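Local coordinates for Beta/alpha-amylase (Paenibacillus polymyxa, PDB 3VOC), which removes successive maltose units from the non-reducing ends of starch chains, being the family 14 beta-amylase part of a precursor that also yields an alpha-amylase, at residues A[106-111]-A[124-129]; A[114-119]-A[170-175]; A[181-186]-A[243-248]. All blocks are in the same frame, centred on the assembly; numbering follows the deposited sequence.

All three contacts gather where long excursions of the TIM barrel pack together. Going from the N terminus, helix 105-108 and strand 110-111 open interaction 1, the chain turns back through strand 117-118, and the loop closes with segment 124-129 at the start of helix 127-144. Segment 114-119 lies inside that loop yet finds its partner, 170-175, beyond barrel strand 153-156, so interactions 1 and 2 cross. The backbone bond from Asn-118 N to Phe-110 O joins them in a two-stranded antiparallel sheet. Interaction 3 follows in series and sets 181-186 on helix 240-268, closing a loop that contains helices 188-202 and 205-212. Lys-111 with Tyr-186, and Ser-114 with Lys-182, tie it to the other two.

Interaction 1 of 3, residues A[106-111]-A[124-129]; sequences DEMQFK and PLWSGT
Trp-126 carries its CG anti to the backbone N (chi1 -178°), which lays the indole alongside Met-108, while the Met-108 CG, beside its own backbone N (chi1 -60°), comes over one face of the ring. This is a Met-aromatic contact within the long connection that follows strand 73-79 of the TIM barrel, where helix 105-108 meets the loop entering helix 127-144. Met-108 CG stands 3.9 Å from the centroid of the five-membered ring of Trp-126 and 12° off its normal, a CH-pi contact; SD hovers more distantly above the six-membered ring. This geometry belongs to one of two conformers of Met-108 and is less certain for the other. On the opposite face, Gly-128 N lies 3.4 Å above the indole plane of Trp-126, so that the methionine chain and the backbone just after Trp-126 lie against opposite faces, both toward the rim. Glu-107 approaches the edge instead: its extended chain puts OE1 in the indole plane, 3.6 Å from Trp-126 CD1. The main chain of Glu-107 comes close as well, its O lying 3.4 Å from Trp-126 CB.

A second, smaller apolar patch has Phe-110 and Pro-124 crossing at about a right angle, CZ of the former 3.8 Å from CD of the latter. Pro-124 also packs on Val-252 and His-256 of helix 240-268. The Trp-126 side chain is about 8 Å from the bound calcium ion, whose ligands include Asp-52 and Glu-135. Trp-126 O itself accepts a backbone hydrogen bond from Thr-129 N, at 3.2 Å.

Interaction 2 of 3, residues A[114-119]-A[170-175]; sequences SGYANS and YPAAGW
Asn-118 holds its amide nitrogen squarely above the ring of Tyr-170, with ND2 3.2 Å over the ring plane and near its centre. The amide plane is turned 64° from the ring, so the group stands steeply over the aromatic face instead of stacking flat on it. With CG anti to the backbone N (chi1 175°), the Asn-118 side chain leaves strand 117-118 toward the loop that follows barrel strand 153-156; its OD1 is held by Glu-120 N, which helps to fix the rotation of the amide. Tyr-116 completes the tightly packed part. Its OH meets the edge of Tyr-170 in the ring plane, 3.6 Å from Tyr-170 CE2, and the two tyrosine side chains cross at about a right angle. Over one face of the Tyr-116 ring sits Ala-173 CB, 3.8 Å from the centroid and 24° off the normal, in a CH-pi contact, while Ala-172 CB comes within 3.5 Å of Tyr-116 OH. The 3-10 turn that presents both alanines is braced by Tyr-170 O, which accepts Ala-173 N and Trp-175 N from opposite faces of its carbonyl plane.

Toward Ser-119 the contact loosens and water takes the place of direct packing. One molecule accepts from Ser-119 N at 2.9 Å and is also hydrogen-bonded to Tyr-170 OH, which has a further partner in Asn-86. The Tyr-170 side chain is about 5 Å from that of Asp-89, a probable substrate-binding residue. The two segments share no direct hydrogen bond: aromatic faces and edges join them, and the electron-rich ring of Tyr-170 is likely to offer the amide nitrogen favourable electrostatics, with the water bridging the polar rim.

Interaction 3 of 3, residues A[181-186]-A[243-248]; sequences GKFQAY and KDFLSW
Phe-183 and Phe-245 meet in a T-shaped (edge-to-face) pair that carries much of this buried contact. The edge of Phe-245 points at the face of Phe-183, with CE2 of Phe-245 3.7 Å above the plane of the Phe-183 ring, over its centre; the centroids are 5.2 Å apart and the planes 89° from each other. Phe-245 can reach across because its CG lies anti to the backbone N (chi1 168°), throwing the ring out from helix 240-268. The CD2 methyl of Leu-246 joins from the same helix, 3.7 Å from CE2 of Phe-183. Ala-185 is the third main contributor: its CB sits at the edge of the Trp-248 indole, 3.9 Å from CZ3, and also near the rim of Phe-245.

An alanine in place of Phe-183 would leave the Phe-245 edge without its aromatic face and is likely to open a gap beside Leu-246. Tyr-249 packs on Phe-245 as well, and Ala-193 of helix 188-202 on Trp-248. Nothing polar joins the two segments, which meet through aromatic and aliphatic packing; a polar tie comes one residue on along helix 240-268, where Tyr-249 OH is hydrogen-bonded to Gln-184 N.

Interaction 1 of 3, residues A[106-111]-A[124-129]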
loop_
_atom_site.group_PDB
_atom_site.type_symbol
_atom_site.label_atom_id
_atom_site.label_comp_id
_atom_site.label_asym_id
_atom_site.label_seq_id
_atom_site.Cartn_x
_atom_site.Cartn_y
_atom_site.Cartn_z
ATOM N N ASP A 106 2.414 -4.011 -22.059
ATOM C CA ASP A 106 3.396 -4.922 -21.453
ATOM C C ASP A 106 4.342 -4.208 -20.458
ATOM O O ASP A 106 4.659 -4.743 -19.402
ATOM C CB ASP A 106 4.213 -5.643 -22.541
ATOM C CG ASP A 106 5.193 -6.658 -21.961
ATOM O OD1 ASP A 106 4.810 -7.838 -21.818
ATOM O OD2 ASP A 106 6.337 -6.270 -21.621
ATOM N N GLU A 107 4.786 -3.004 -20.802
ATOM C CA GLU A 107 5.679 -2.255 -19.934
ATOM C C GLU A 107 4.933 -1.631 -18.746
ATOM O O GLU A 107 5.537 -1.373 -17.697
ATOM C CB GLU A 107 6.340 -1.123 -20.723
ATOM C CG GLU A 107 7.394 -1.590 -21.723
ATOM C CD GLU A 107 7.994 -0.431 -22.499
ATOM O OE1 GLU A 107 8.027 0.697 -21.945
ATOM O OE2 GLU A 107 8.413 -0.658 -23.663
ATOM N N MET A 108 3.639 -1.369 -18.929
ATOM C CA MET A 108 2.834 -0.649 -17.931
ATOM C C MET A 108 2.099 -1.542 -16.956
ATOM O O MET A 108 1.661 -1.086 -15.899
ATOM C CB MET A 108 1.796 0.218 -18.627
ATOM C CG MET A 108 2.390 1.251 -19.554
ATOM S SD MET A 108 1.086 1.950 -20.575
ATOM C CE MET A 108 -0.020 2.591 -19.303
ATOM N N GLN A 109 1.937 -2.808 -17.314
ATOM C CA GLN A 109 1.122 -3.673 -16.489
ATOM C C GLN A 109 1.907 -4.761 -15.784
ATOM O O GLN A 109 3.146 -4.806 -15.863
ATOM C CB GLN A 109 -0.025 -4.252 -17.326
ATOM C CG GLN A 109 -0.988 -3.156 -17.839
ATOM C CD GLN A 109 -2.094 -3.701 -18.717
ATOM O OE1 GLN A 109 -2.010 -4.827 -19.221
ATOM N NE2 GLN A 109 -3.147 -2.896 -18.909
ATOM N N PHE A 110 1.166 -5.625 -15.095
ATOM C CA PHE A 110 1.711 -6.807 -14.432
ATOM C C PHE A 110 1.079 -8.022 -15.068
ATOM O O PHE A 110 -0.080 -7.986 -15.455
ATOM C CB PHE A 110 1.370 -6.798 -12.943
ATOM C CG PHE A 110 1.933 -5.614 -12.184
ATOM C CD1 PHE A 110 3.192 -5.684 -11.589
ATOM C CD2 PHE A 110 1.180 -4.445 -12.031
ATOM C CE1 PHE A 110 3.709 -4.593 -10.873
ATOM C CE2 PHE A 110 1.679 -3.348 -11.315
ATOM C CZ PHE A 110 2.945 -3.427 -10.725
ATOM N N LYS A 111 1.839 -9.103 -15.188
ATOM C CA LYS A 111 1.278 -10.350 -15.662
ATOM C C LYS A 111 1.687 -11.451 -14.691
ATOM O O LYS A 111 2.827 -11.489 -14.231
ATOM C CB LYS A 111 1.777 -10.610 -17.087
ATOM C CG LYS A 111 1.124 -11.756 -17.815
ATOM C CD LYS A 111 1.316 -11.645 -19.344
ATOM C CE LYS A 111 0.416 -10.580 -19.969
ATOM N NZ LYS A 111 0.298 -10.720 -21.455
ATOM N N PRO A 124 6.236 -0.251 -11.820
ATOM C CA PRO A 124 7.456 0.525 -11.576
ATOM C C PRO A 124 8.442 0.416 -12.732
ATOM O O PRO A 124 9.312 1.268 -12.880
ATOM C CB PRO A 124 8.065 -0.143 -10.349
ATOM C CG PRO A 124 6.950 -0.801 -9.664
ATOM C CD PRO A 124 6.011 -1.254 -10.768
ATOM N N LEU A 125 8.295 -0.623 -13.545
ATOM C CA LEU A 125 9.211 -0.831 -14.667
ATOM C C LEU A 125 8.955 0.087 -15.852
ATOM O O LEU A 125 9.794 0.169 -16.746
ATOM C CB LEU A 125 9.181 -2.289 -15.138
ATOM C CG LEU A 125 9.529 -3.342 -14.076
ATOM C CD1 LEU A 125 9.333 -4.724 -14.684
ATOM C CD2 LEU A 125 10.934 -3.176 -13.523
ATOM N N TRP A 126 7.799 0.742 -15.898
ATOM C CA TRP A 126 7.526 1.658 -17.008
ATOM C C TRP A 126 8.323 2.938 -16.823
ATOM O O TRP A 126 8.299 3.553 -15.748
ATOM C CB TRP A 126 6.031 1.963 -17.153
ATOM C CG TRP A 126 5.724 2.860 -18.313
ATOM C CD1 TRP A 126 6.252 2.781 -19.586
ATOM C CD2 TRP A 126 4.810 3.962 -18.330
ATOM N NE1 TRP A 126 5.730 3.777 -20.378
ATOM C CE2 TRP A 126 4.834 4.508 -19.639
ATOM C CE3 TRP A 126 3.959 4.531 -17.372
ATOM C CZ2 TRP A 126 4.055 5.610 -20.005
ATOM C CZ3 TRP A 126 3.176 5.630 -17.739
ATOM C CH2 TRP A 126 3.233 6.158 -19.045
ATOM N N SER A 127 9.047 3.323 -17.868
ATOM C CA SER A 127 9.824 4.564 -17.861
ATOM C C SER A 127 8.980 5.778 -17.474
ATOM O O SER A 127 9.491 6.738 -16.886
ATOM C CB SER A 127 10.489 4.794 -19.234
ATOM O OG SER A 127 9.523 4.807 -20.293
ATOM N N GLY A 128 7.691 5.739 -17.788
ATOM C CA GLY A 128 6.821 6.888 -17.558
ATOM C C GLY A 128 6.139 6.994 -16.201
ATOM O O GLY A 128 5.511 8.016 -15.906
ATOM N N THR A 129 6.244 5.950 -15.371
ATOM C CA THR A 129 5.555 5.944 -14.073
ATOM C C THR A 129 6.036 7.089 -13.167
ATOM O O THR A 129 5.224 7.876 -12.678
ATOM C CB THR A 129 5.689 4.584 -13.359
ATOM O OG1 THR A 129 5.079 3.564 -14.165
ATOM C CG2 THR A 129 4.988 4.623 -11.971
#

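Interaction 2 of 3, residues A[114-119]-A[170-175]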
loop_
_atom_site.group_PDB
_atom_site.type_symbol
_atom_site.label_atom_id
_atom_site.label_comp_id
_atom_site.label_asym_id
_atom_site.label_seq_id
_atom_site.Cartn_x
_atom_site.Cartn_y
_atom_site.Cartn_z
ATOM N N SER A 114 0.177 -17.351 -14.755
ATOM C CA SER A 114 -0.713 -17.962 -15.755
ATOM C C SER A 114 -1.032 -17.054 -16.954
ATOM O O SER A 114 -1.883 -17.391 -17.788
ATOM C CB SER A 114 -2.022 -18.410 -15.085
ATOM O OG SER A 114 -1.758 -19.220 -13.947
ATOM N N GLY A 115 -0.372 -15.899 -17.029
ATOM C CA GLY A 115 -0.584 -14.969 -18.129
ATOM C C GLY A 115 -1.682 -13.930 -17.894
ATOM O O GLY A 115 -1.982 -13.142 -18.789
ATOM N N TYR A 116 -2.272 -13.901 -16.700
ATOM C CA TYR A 116 -3.307 -12.903 -16.420
ATOM C C TYR A 116 -2.719 -11.502 -16.236
ATOM O O TYR A 116 -1.827 -11.305 -15.404
ATOM C CB TYR A 116 -4.163 -13.293 -15.207
ATOM C CG TYR A 116 -5.313 -12.330 -14.981
ATOM C CD1 TYR A 116 -6.554 -12.538 -15.587
ATOM C CD2 TYR A 116 -5.144 -11.195 -14.182
ATOM C CE1 TYR A 116 -7.611 -11.638 -15.387
ATOM C CE2 TYR A 116 -6.173 -10.300 -13.977
ATOM C CZ TYR A 116 -7.405 -10.524 -14.583
ATOM O OH TYR A 116 -8.407 -9.614 -14.378
ATOM N N ALA A 117 -3.238 -10.536 -17.005
ATOM C CA ALA A 117 -2.734 -9.156 -16.985
ATOM C C ALA A 117 -3.512 -8.315 -15.973
ATOM O O ALA A 117 -4.755 -8.323 -15.972
ATOM C CB ALA A 117 -2.816 -8.522 -18.373
ATOM N N ASN A 118 -2.790 -7.593 -15.128
ATOM C CA ASN A 118 -3.399 -6.783 -14.065
ATOM C C ASN A 118 -2.993 -5.319 -14.255
ATOM O O ASN A 118 -1.839 -5.029 -14.560
ATOM C CB ASN A 118 -3.014 -7.362 -12.683
ATOM C CG ASN A 118 -3.498 -6.502 -11.498
ATOM O OD1 ASN A 118 -3.079 -5.357 -11.344
ATOM N ND2 ASN A 118 -4.341 -7.084 -10.631
ATOM N N SER A 119 -3.956 -4.403 -14.130
ATOM C CA SER A 119 -3.690 -2.967 -14.313
ATOM C C SER A 119 -4.147 -2.153 -13.094
ATOM O O SER A 119 -4.613 -1.034 -13.235
ATOM C CB SER A 119 -4.396 -2.470 -15.580
ATOM O OG SER A 119 -5.797 -2.644 -15.428
ATOM N N TYR A 170 -5.755 -11.540 -6.495
ATOM C CA TYR A 170 -6.722 -10.783 -7.292
ATOM C C TYR A 170 -7.868 -11.706 -7.694
ATOM O O TYR A 170 -7.665 -12.637 -8.492
ATOM C CB TYR A 170 -6.029 -10.219 -8.531
ATOM C CG TYR A 170 -6.729 -9.064 -9.226
ATOM C CD1 TYR A 170 -7.019 -7.881 -8.543
ATOM C CD2 TYR A 170 -7.039 -9.135 -10.592
ATOM C CE1 TYR A 170 -7.640 -6.816 -9.192
ATOM C CE2 TYR A 170 -7.668 -8.071 -11.249
ATOM C CZ TYR A 170 -7.957 -6.917 -10.546
ATOM O OH TYR A 170 -8.539 -5.840 -11.185
ATOM N N PRO A 171 -9.069 -11.459 -7.131
ATOM C CA PRO A 171 -10.229 -12.326 -7.398
ATOM C C PRO A 171 -10.449 -12.560 -8.891
ATOM O O PRO A 171 -10.684 -13.702 -9.307
ATOM C CB PRO A 171 -11.393 -11.559 -6.766
ATOM C CG PRO A 171 -10.753 -10.856 -5.574
ATOM C CD PRO A 171 -9.338 -10.479 -6.056
ATOM N N ALA A 172 -10.317 -11.509 -9.706
ATOM C CA ALA A 172 -10.581 -11.638 -11.134
ATOM C C ALA A 172 -9.570 -12.506 -11.863
ATOM O O ALA A 172 -9.851 -12.977 -12.967
ATOM C CB ALA A 172 -10.727 -10.251 -11.810
ATOM N N ALA A 173 -8.404 -12.733 -11.246
ATOM C CA ALA A 173 -7.403 -13.660 -11.769
ATOM C C ALA A 173 -7.615 -15.097 -11.276
ATOM O O ALA A 173 -6.805 -15.972 -11.565
ATOM C CB ALA A 173 -5.987 -13.177 -11.407
ATOM N N GLY A 174 -8.692 -15.335 -10.533
ATOM C CA GLY A 174 -8.994 -16.679 -10.004
ATOM C C GLY A 174 -8.635 -16.889 -8.533
ATOM O O GLY A 174 -8.827 -17.984 -7.981
ATOM N N TRP A 175 -8.118 -15.846 -7.886
ATOM C CA TRP A 175 -7.680 -15.965 -6.493
ATOM C C TRP A 175 -8.881 -16.017 -5.551
ATOM O O TRP A 175 -9.848 -15.299 -5.747
ATOM C CB TRP A 175 -6.784 -14.784 -6.109
ATOM C CG TRP A 175 -6.408 -14.770 -4.667
ATOM C CD1 TRP A 175 -5.349 -15.414 -4.098
ATOM C CD2 TRP A 175 -7.106 -14.109 -3.599
ATOM N NE1 TRP A 175 -5.343 -15.192 -2.732
ATOM C CE2 TRP A 175 -6.406 -14.392 -2.403
ATOM C CE3 TRP A 175 -8.260 -13.314 -3.534
ATOM C CZ2 TRP A 175 -6.813 -13.895 -1.152
ATOM C CZ3 TRP A 175 -8.668 -12.817 -2.286
ATOM C CH2 TRP A 175 -7.945 -13.112 -1.114
HETATM O O HOH W 1 -6.674 -5.061 -13.289
#

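Interaction 3 of 3, residues A[181-186]-A[243-248]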
loop_
_atom_site.group_PDB
_atom_site.type_symbol
_atom_site.label_atom_id
_atom_site.label_comp_id
_atom_site.label_asym_id
_atom_site.label_seq_id
_atom_site.Cartn_x
_atom_site.Cartn_y
_atom_site.Cartn_z
ATOM N N GLY A 181 -1.671 -16.524 -3.814
ATOM C CA GLY A 181 -1.588 -15.648 -4.973
ATOM C C GLY A 181 -0.509 -16.132 -5.917
ATOM O O GLY A 181 -0.128 -17.322 -5.895
ATOM N N LYS A 182 -0.009 -15.225 -6.756
ATOM C CA LYS A 182 0.965 -15.603 -7.789
ATOM C C LYS A 182 2.018 -14.511 -7.957
ATOM O O LYS A 182 1.721 -13.327 -7.735
ATOM C CB LYS A 182 0.266 -15.857 -9.137
ATOM C CG LYS A 182 -0.607 -17.104 -9.146
ATOM C CD LYS A 182 -1.397 -17.276 -10.427
ATOM C CE LYS A 182 -2.326 -18.506 -10.330
ATOM N NZ LYS A 182 -3.111 -18.669 -11.601
ATOM N N PHE A 183 3.237 -14.918 -8.340
ATOM C CA PHE A 183 4.277 -13.975 -8.777
ATOM C C PHE A 183 3.791 -13.163 -9.985
ATOM O O PHE A 183 3.004 -13.653 -10.786
ATOM C CB PHE A 183 5.594 -14.705 -9.109
ATOM C CG PHE A 183 6.294 -15.284 -7.906
ATOM C CD1 PHE A 183 6.524 -16.648 -7.814
ATOM C CD2 PHE A 183 6.746 -14.467 -6.879
ATOM C CE1 PHE A 183 7.165 -17.194 -6.703
ATOM C CE2 PHE A 183 7.400 -15.008 -5.752
ATOM C CZ PHE A 183 7.612 -16.372 -5.670
ATOM N N GLN A 184 4.285 -11.932 -10.111
ATOM C CA GLN A 184 3.735 -10.940 -11.036
ATOM C C GLN A 184 4.823 -10.351 -11.929
ATOM O O GLN A 184 4.860 -9.133 -12.186
ATOM C CB GLN A 184 3.047 -9.829 -10.231
ATOM C CG GLN A 184 1.883 -10.320 -9.353
ATOM C CD GLN A 184 0.712 -10.821 -10.190
ATOM O OE1 GLN A 184 0.392 -10.236 -11.221
ATOM N NE2 GLN A 184 0.064 -11.906 -9.744
ATOM N N ALA A 185 5.724 -11.219 -12.396
ATOM C CA ALA A 185 6.877 -10.782 -13.163
ATOM C C ALA A 185 6.902 -11.434 -14.539
ATOM O O ALA A 185 7.981 -11.749 -15.056
ATOM C CB ALA A 185 8.180 -11.099 -12.390
ATOM N N TYR A 186 5.720 -11.605 -15.143
ATOM C CA TYR A 186 5.617 -12.384 -16.389
ATOM C C TYR A 186 5.398 -11.594 -17.655
ATOM O O TYR A 186 5.338 -12.171 -18.750
ATOM C CB TYR A 186 4.653 -13.575 -16.239
ATOM C CG TYR A 186 5.144 -14.463 -15.124
ATOM C CD1 TYR A 186 5.973 -15.568 -15.383
ATOM C CD2 TYR A 186 4.869 -14.148 -13.802
ATOM C CE1 TYR A 186 6.469 -16.360 -14.325
ATOM C CE2 TYR A 186 5.353 -14.916 -12.756
ATOM C CZ TYR A 186 6.156 -16.021 -13.018
ATOM O OH TYR A 186 6.614 -16.784 -11.955
ATOM N N LYS A 243 16.911 -17.121 -4.562
ATOM C CA LYS A 243 17.284 -15.940 -3.795
ATOM C C LYS A 243 17.534 -14.745 -4.698
ATOM O O LYS A 243 17.117 -13.648 -4.378
ATOM C CB LYS A 243 18.509 -16.195 -2.901
ATOM C CG LYS A 243 18.228 -17.113 -1.707
ATOM C CD LYS A 243 19.528 -17.520 -0.992
ATOM C CE LYS A 243 19.263 -17.918 0.467
ATOM N NZ LYS A 243 18.158 -18.922 0.606
ATOM N N ASP A 244 18.227 -14.958 -5.815
ATOM C CA ASP A 244 18.405 -13.896 -6.799
ATOM C C ASP A 244 17.067 -13.395 -7.347
ATOM O O ASP A 244 16.875 -12.189 -7.506
ATOM C CB ASP A 244 19.313 -14.346 -7.958
ATOM C CG ASP A 244 20.768 -13.985 -7.733
ATOM O OD1 ASP A 244 21.044 -12.910 -7.160
ATOM O OD2 ASP A 244 21.654 -14.759 -8.150
ATOM N N PHE A 245 16.154 -14.315 -7.666
ATOM C CA PHE A 245 14.855 -13.896 -8.181
ATOM C C PHE A 245 14.084 -13.063 -7.138
ATOM O O PHE A 245 13.585 -11.976 -7.450
ATOM C CB PHE A 245 13.976 -15.071 -8.650
ATOM C CG PHE A 245 12.553 -14.654 -8.911
ATOM C CD1 PHE A 245 12.252 -13.840 -10.005
ATOM C CD2 PHE A 245 11.531 -15.013 -8.037
ATOM C CE1 PHE A 245 10.960 -13.402 -10.239
ATOM C CE2 PHE A 245 10.227 -14.584 -8.268
ATOM C CZ PHE A 245 9.945 -13.770 -9.387
ATOM N N LEU A 246 13.983 -13.579 -5.913
ATOM C CA LEU A 246 13.199 -12.910 -4.877
ATOM C C LEU A 246 13.804 -11.586 -4.477
ATOM O O LEU A 246 13.073 -10.635 -4.224
ATOM C CB LEU A 246 13.053 -13.797 -3.634
ATOM C CG LEU A 246 12.038 -14.929 -3.715
ATOM C CD1 LEU A 246 12.042 -15.708 -2.412
ATOM C CD2 LEU A 246 10.636 -14.391 -4.020
ATOM N N SER A 247 15.139 -11.525 -4.395
ATOM C CA SER A 247 15.816 -10.257 -4.096
ATOM C C SER A 247 15.547 -9.217 -5.182
ATOM O O SER A 247 15.252 -8.046 -4.880
ATOM C CB SER A 247 17.323 -10.466 -3.911
ATOM O OG SER A 247 17.951 -9.245 -3.576
ATOM N N TRP A 248 15.648 -9.639 -6.445
ATOM C CA TRP A 248 15.367 -8.736 -7.562
ATOM C C TRP A 248 13.895 -8.284 -7.557
ATOM O O TRP A 248 13.581 -7.113 -7.762
ATOM C CB TRP A 248 15.704 -9.389 -8.919
ATOM C CG TRP A 248 15.090 -8.601 -10.060
ATOM C CD1 TRP A 248 15.588 -7.452 -10.629
ATOM C CD2 TRP A 248 13.848 -8.875 -10.725
ATOM N NE1 TRP A 248 14.735 -7.007 -11.616
ATOM C CE2 TRP A 248 13.664 -7.865 -11.700
ATOM C CE3 TRP A 248 12.873 -9.884 -10.595
ATOM C CZ2 TRP A 248 12.544 -7.824 -12.535
ATOM C CZ3 TRP A 248 11.759 -9.843 -11.423
ATOM C CH2 TRP A 248 11.612 -8.824 -12.398
#